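Agrin (Gallus gallus, PDB 1PZ7) probably organises the neuromuscular synapse, where agrin promotes acetylcholine-receptor clustering, an activity modulated by alternative splicing and calcium binding. Local coordinates at residues A[56-61]-A[80-85]; A[100-105]-A[128-133]. All coordinates share one frame; numbering follows the deposited sequence.

Contact 1 of 2, residues A[56-61]-A[80-85]; sequences IKTEAT and LAIVDG
The T61 carbonyl group has a methyl over one face and an N-H near its edge. I82 CG2 sits almost squarely above it, 3.6 Å from T61 C, while G85 N donates to T61 O at 2.9 Å. This bond is bent at the acceptor, with a C=O...N angle of 128°, and its donor is tilted 16° from the carbonyl plane toward the face that I82 covers. The preceding peptide is met more obliquely: I82 CG2 also stands 3.6 Å from A60 O, a buried oxygen for which no polar partner is found.

The two I82 branches divide the work. CG2 serves the carbonyls, whereas CD1 turns inward and meets T58 CG2 tip to tip at 3.8 Å, with I56 CD1 beside it at 4.3 Å. These residues bring together strands 45-58 and 77-83, which belong to the two facing sheets of the laminin G sandwich; I65 and I106 pack around the same isoleucines. D84 and G85, both with positive phi, turn the chain between strands 77-83 and 86-92.

T58 is oriented by its hydroxyl. With OG1 anti to the backbone N (chi1 -173°), it accepts from A60 N at 2.9 Å in an ST turn and also bonds to I173 O, which leaves CG2 directed at I82. A60 CB adds a looser apolar approach to I82 CD1, at 4.4 Å.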
loop_
_atom_site.group_PDB
_atom_site.type_symbol
_atom_site.label_atom_id
_atom_site.label_comp_id
_atom_site.label_asym_id
_atom_site.label_seq_id
_atom_site.Cartn_x
_atom_site.Cartn_y
_atom_site.Cartn_z
ATOM N N ILE A 56 9.278 -6.434 -1.602
ATOM C CA ILE A 56 8.894 -6.529 -2.998
ATOM C C ILE A 56 10.117 -6.731 -3.862
ATOM O O ILE A 56 11.242 -6.436 -3.458
ATOM C CB ILE A 56 8.091 -5.285 -3.472
ATOM C CG1 ILE A 56 8.977 -4.041 -3.559
ATOM C CG2 ILE A 56 6.882 -5.051 -2.571
ATOM C CD1 ILE A 56 8.287 -2.877 -4.254
ATOM N N LYS A 57 9.872 -7.242 -5.061
ATOM C CA LYS A 57 10.919 -7.502 -6.028
ATOM C C LYS A 57 10.333 -7.052 -7.348
ATOM O O LYS A 57 9.259 -7.504 -7.736
ATOM C CB LYS A 57 11.263 -8.989 -6.041
ATOM C CG LYS A 57 12.370 -9.380 -6.993
ATOM C CD LYS A 57 12.546 -10.886 -6.987
ATOM C CE LYS A 57 13.590 -11.347 -7.974
ATOM N NZ LYS A 57 13.750 -12.818 -7.894
ATOM N N THR A 58 11.016 -6.151 -8.042
ATOM C CA THR A 58 10.426 -5.577 -9.235
ATOM C C THR A 58 11.428 -4.892 -10.148
ATOM O O THR A 58 12.525 -4.529 -9.728
ATOM C CB THR A 58 9.352 -4.548 -8.802
ATOM O OG1 THR A 58 8.632 -4.067 -9.942
ATOM C CG2 THR A 58 9.998 -3.301 -8.193
ATOM N N GLU A 59 11.023 -4.737 -11.406
ATOM C CA GLU A 59 11.770 -3.966 -12.397
ATOM C C GLU A 59 10.963 -2.731 -12.780
ATOM O O GLU A 59 11.381 -1.940 -13.619
ATOM C CB GLU A 59 12.008 -4.788 -13.661
ATOM C CG GLU A 59 12.838 -6.039 -13.469
ATOM C CD GLU A 59 12.906 -6.873 -14.733
ATOM O OE1 GLU A 59 11.902 -7.535 -15.071
ATOM O OE2 GLU A 59 13.955 -6.859 -15.397
ATOM N N ALA A 60 9.790 -2.580 -12.173
ATOM C CA ALA A 60 8.886 -1.488 -12.498
ATOM C C ALA A 60 9.380 -0.129 -12.032
ATOM O O ALA A 60 9.917 -0.003 -10.932
ATOM C CB ALA A 60 7.501 -1.766 -11.902
ATOM N N THR A 61 9.182 0.883 -12.876
ATOM C CA THR A 61 9.486 2.260 -12.506
ATOM C C THR A 61 8.194 3.012 -12.183
ATOM O O THR A 61 8.240 4.150 -11.721
ATOM C CB THR A 61 10.248 2.996 -13.618
ATOM O OG1 THR A 61 9.529 2.896 -14.853
ATOM C CG2 THR A 61 11.608 2.352 -13.873
ATOM N N LEU A 80 0.897 3.250 -1.168
ATOM C CA LEU A 80 2.300 3.089 -1.527
ATOM C C LEU A 80 2.347 2.849 -3.025
ATOM O O LEU A 80 1.561 2.063 -3.558
ATOM C CB LEU A 80 2.922 1.897 -0.807
ATOM C CG LEU A 80 2.930 1.989 0.715
ATOM C CD1 LEU A 80 3.505 0.729 1.334
ATOM C CD2 LEU A 80 3.710 3.214 1.161
ATOM N N ALA A 81 3.265 3.513 -3.711
ATOM C CA ALA A 81 3.379 3.361 -5.151
ATOM C C ALA A 81 4.809 3.588 -5.565
ATOM O O ALA A 81 5.556 4.263 -4.869
ATOM C CB ALA A 81 2.481 4.361 -5.858
ATOM N N ILE A 82 5.183 3.017 -6.701
ATOM C CA ILE A 82 6.474 3.292 -7.298
ATOM C C ILE A 82 6.200 4.413 -8.282
ATOM O O ILE A 82 5.389 4.248 -9.188
ATOM C CB ILE A 82 7.020 2.057 -8.026
ATOM C CG1 ILE A 82 7.162 0.873 -7.062
ATOM C CG2 ILE A 82 8.363 2.382 -8.672
ATOM C CD1 ILE A 82 7.538 -0.438 -7.748
ATOM N N VAL A 83 6.835 5.558 -8.078
ATOM C CA VAL A 83 6.639 6.707 -8.946
ATOM C C VAL A 83 7.996 7.143 -9.451
ATOM O O VAL A 83 8.857 7.552 -8.672
ATOM C CB VAL A 83 5.970 7.871 -8.201
ATOM C CG1 VAL A 83 5.860 9.092 -9.103
ATOM C CG2 VAL A 83 4.603 7.449 -7.680
ATOM N N ASP A 84 8.186 7.058 -10.761
ATOM C CA ASP A 84 9.455 7.411 -11.380
ATOM C C ASP A 84 10.633 6.685 -10.718
ATOM O O ASP A 84 11.691 7.276 -10.498
ATOM C CB ASP A 84 9.670 8.931 -11.337
ATOM C CG ASP A 84 8.625 9.700 -12.131
ATOM O OD1 ASP A 84 8.111 9.169 -13.133
ATOM O OD2 ASP A 84 8.264 10.859 -11.830
ATOM N N GLY A 85 10.444 5.407 -10.403
ATOM C CA GLY A 85 11.520 4.575 -9.886
ATOM C C GLY A 85 11.759 4.554 -8.388
ATOM O O GLY A 85 12.664 3.857 -7.919
#

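Contact 2 of 2, residues A[100-105]-A[128-133]; sequences LRSTVP and GNEAPI
E130 lays its carboxylate across S102, T103 and V104, tying an edge of one sheet of the laminin G sandwich to a loop of the other. Strand 98-103 is the outermost strand of the six-stranded sheet, and the loop carrying E130 joins strands 122-127 and 133-136 of the second; the touching parts run nearly antiparallel, 167° apart.

The E130 side chain crosses those of T103 and V104 at a slant and is extended beyond CG, which brings both oxygens to the strand end. OE1 accepts twice from T103: the backbone N arrives at 2.9 Å on the syn lone pair, and OG1 at 2.8 Å on the anti side, 28° out of the carboxylate plane. OE2 takes S102 OG at 2.7 Å on its syn side and a further bond from V127 N. Both hydroxyls rise from the same face of the carboxylate, where V104 CG2 also lies, 3.7 Å above CD. Four donors therefore fix the group's rotation and probably favour its ionised form.

I133 covers the backbone farther along, with CG1 placed 3.4 Å from R101 O and CD1 reaching obliquely to T103 CG2. L100 CD2 in turn approaches I133 O at 3.5 Å. S102 OG, anti to its own N (chi1 171°), does double duty: besides donating to E130, it accepts from V104 N at 3.1 Å, closing an ST turn.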
loop_
_atom_site.group_PDB
_atom_site.type_symbol
_atom_site.label_atom_id
_atom_site.label_comp_id
_atom_site.label_asym_id
_atom_site.label_seq_id
_atom_site.Cartn_x
_atom_site.Cartn_y
_atom_site.Cartn_z
ATOM N N LEU A 100 5.594 11.378 0.793
ATOM C CA LEU A 100 6.891 11.058 1.377
ATOM C C LEU A 100 7.588 10.191 0.350
ATOM O O LEU A 100 7.100 9.114 0.024
ATOM C CB LEU A 100 6.732 10.303 2.692
ATOM C CG LEU A 100 6.320 11.149 3.899
ATOM C CD1 LEU A 100 4.904 11.645 3.793
ATOM C CD2 LEU A 100 6.477 10.351 5.172
ATOM N N ARG A 101 8.729 10.655 -0.149
ATOM C CA ARG A 101 9.424 9.980 -1.235
ATOM C C ARG A 101 10.768 9.398 -0.825
ATOM O O ARG A 101 11.635 10.097 -0.294
ATOM C CB ARG A 101 9.613 10.980 -2.365
ATOM C CG ARG A 101 10.007 10.394 -3.680
ATOM C CD ARG A 101 9.787 11.376 -4.815
ATOM N NE ARG A 101 10.428 10.941 -6.042
ATOM C CZ ARG A 101 9.945 10.011 -6.849
ATOM N NH1 ARG A 101 10.614 9.685 -7.939
ATOM N NH2 ARG A 101 8.801 9.403 -6.569
ATOM N N SER A 102 10.919 8.102 -1.076
ATOM C CA SER A 102 12.131 7.362 -0.764
ATOM C C SER A 102 13.279 7.762 -1.683
ATOM O O SER A 102 13.062 8.276 -2.782
ATOM C CB SER A 102 11.856 5.862 -0.923
ATOM O OG SER A 102 13.039 5.089 -0.827
ATOM N N THR A 103 14.500 7.508 -1.219
ATOM C CA THR A 103 15.710 7.771 -1.994
ATOM C C THR A 103 16.333 6.497 -2.556
ATOM O O THR A 103 17.404 6.544 -3.157
ATOM C CB THR A 103 16.784 8.457 -1.115
ATOM O OG1 THR A 103 17.274 7.535 -0.130
ATOM C CG2 THR A 103 16.205 9.610 -0.311
ATOM N N VAL A 104 15.680 5.358 -2.362
ATOM C CA VAL A 104 16.237 4.076 -2.780
ATOM C C VAL A 104 15.664 3.584 -4.101
ATOM O O VAL A 104 14.475 3.320 -4.196
ATOM C CB VAL A 104 15.955 3.003 -1.716
ATOM C CG1 VAL A 104 16.461 1.640 -2.167
ATOM C CG2 VAL A 104 16.577 3.400 -0.388
ATOM N N PRO A 105 16.482 3.456 -5.138
ATOM C CA PRO A 105 15.964 2.901 -6.387
ATOM C C PRO A 105 15.359 1.532 -6.116
ATOM O O PRO A 105 16.027 0.652 -5.577
ATOM C CB PRO A 105 17.211 2.803 -7.263
ATOM C CG PRO A 105 18.096 3.877 -6.741
ATOM C CD PRO A 105 17.906 3.819 -5.249
ATOM N N GLY A 128 14.622 -0.304 2.331
ATOM C CA GLY A 128 15.955 -0.805 2.604
ATOM C C GLY A 128 16.463 -0.250 3.920
ATOM O O GLY A 128 15.729 -0.216 4.908
ATOM N N ASN A 129 17.715 0.200 3.937
ATOM C CA ASN A 129 18.310 0.743 5.155
ATOM C C ASN A 129 18.497 2.262 5.115
ATOM O O ASN A 129 19.295 2.812 5.871
ATOM C CB ASN A 129 19.650 0.056 5.441
ATOM C CG ASN A 129 19.517 -1.450 5.553
ATOM O OD1 ASN A 129 18.818 -1.961 6.431
ATOM N ND2 ASN A 129 20.182 -2.173 4.655
ATOM N N GLU A 130 17.753 2.946 4.251
ATOM C CA GLU A 130 17.875 4.396 4.154
ATOM C C GLU A 130 17.395 5.051 5.443
ATOM O O GLU A 130 16.654 4.444 6.212
ATOM C CB GLU A 130 17.054 4.931 2.976
ATOM C CG GLU A 130 15.555 4.994 3.236
ATOM C CD GLU A 130 14.768 5.513 2.051
ATOM O OE1 GLU A 130 15.203 6.497 1.404
ATOM O OE2 GLU A 130 13.697 4.936 1.768
ATOM N N ALA A 131 17.839 6.281 5.689
ATOM C CA ALA A 131 17.330 7.051 6.809
ATOM C C ALA A 131 15.848 7.271 6.509
ATOM O O ALA A 131 15.493 7.634 5.397
ATOM C CB ALA A 131 18.055 8.378 6.920
ATOM N N PRO A 132 14.965 7.006 7.460
ATOM C CA PRO A 132 13.538 7.197 7.204
ATOM C C PRO A 132 13.191 8.588 6.705
ATOM O O PRO A 132 13.755 9.581 7.156
ATOM C CB PRO A 132 12.902 6.932 8.564
ATOM C CG PRO A 132 13.841 5.994 9.215
ATOM C CD PRO A 132 15.208 6.459 8.806
ATOM N N ILE A 133 12.281 8.630 5.744
ATOM C CA ILE A 133 11.755 9.875 5.212
ATOM C C ILE A 133 10.554 10.217 6.065
ATOM O O ILE A 133 9.665 9.379 6.232
ATOM C CB ILE A 133 11.289 9.688 3.756
ATOM C CG1 ILE A 133 12.433 9.156 2.891
ATOM C CG2 ILE A 133 10.716 10.993 3.202
ATOM C CD1 ILE A 133 13.564 10.108 2.708
#

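Contact 1 is mostly buried between the two sheets, whereas contact 2 lies farther out, at a sheet edge, and is partly open; their centres are 13 Å apart. The chemistry follows the location. Contact 1 relies on isoleucine and threonine methyls with a single backbone hydrogen bond across it, while contact 2 has three bonds to one carboxylate and buries more surface, 329 against 233 Å². Both involve the six-stranded sheet, through strand 77-83 in contact 1 and strand 98-103 in contact 2, with strand 86-92 between them. R101 spans that gap: its NH2 lies 2.8 Å from V83 O, a probable hydrogen bond, and its NH1 packs against D84 CB.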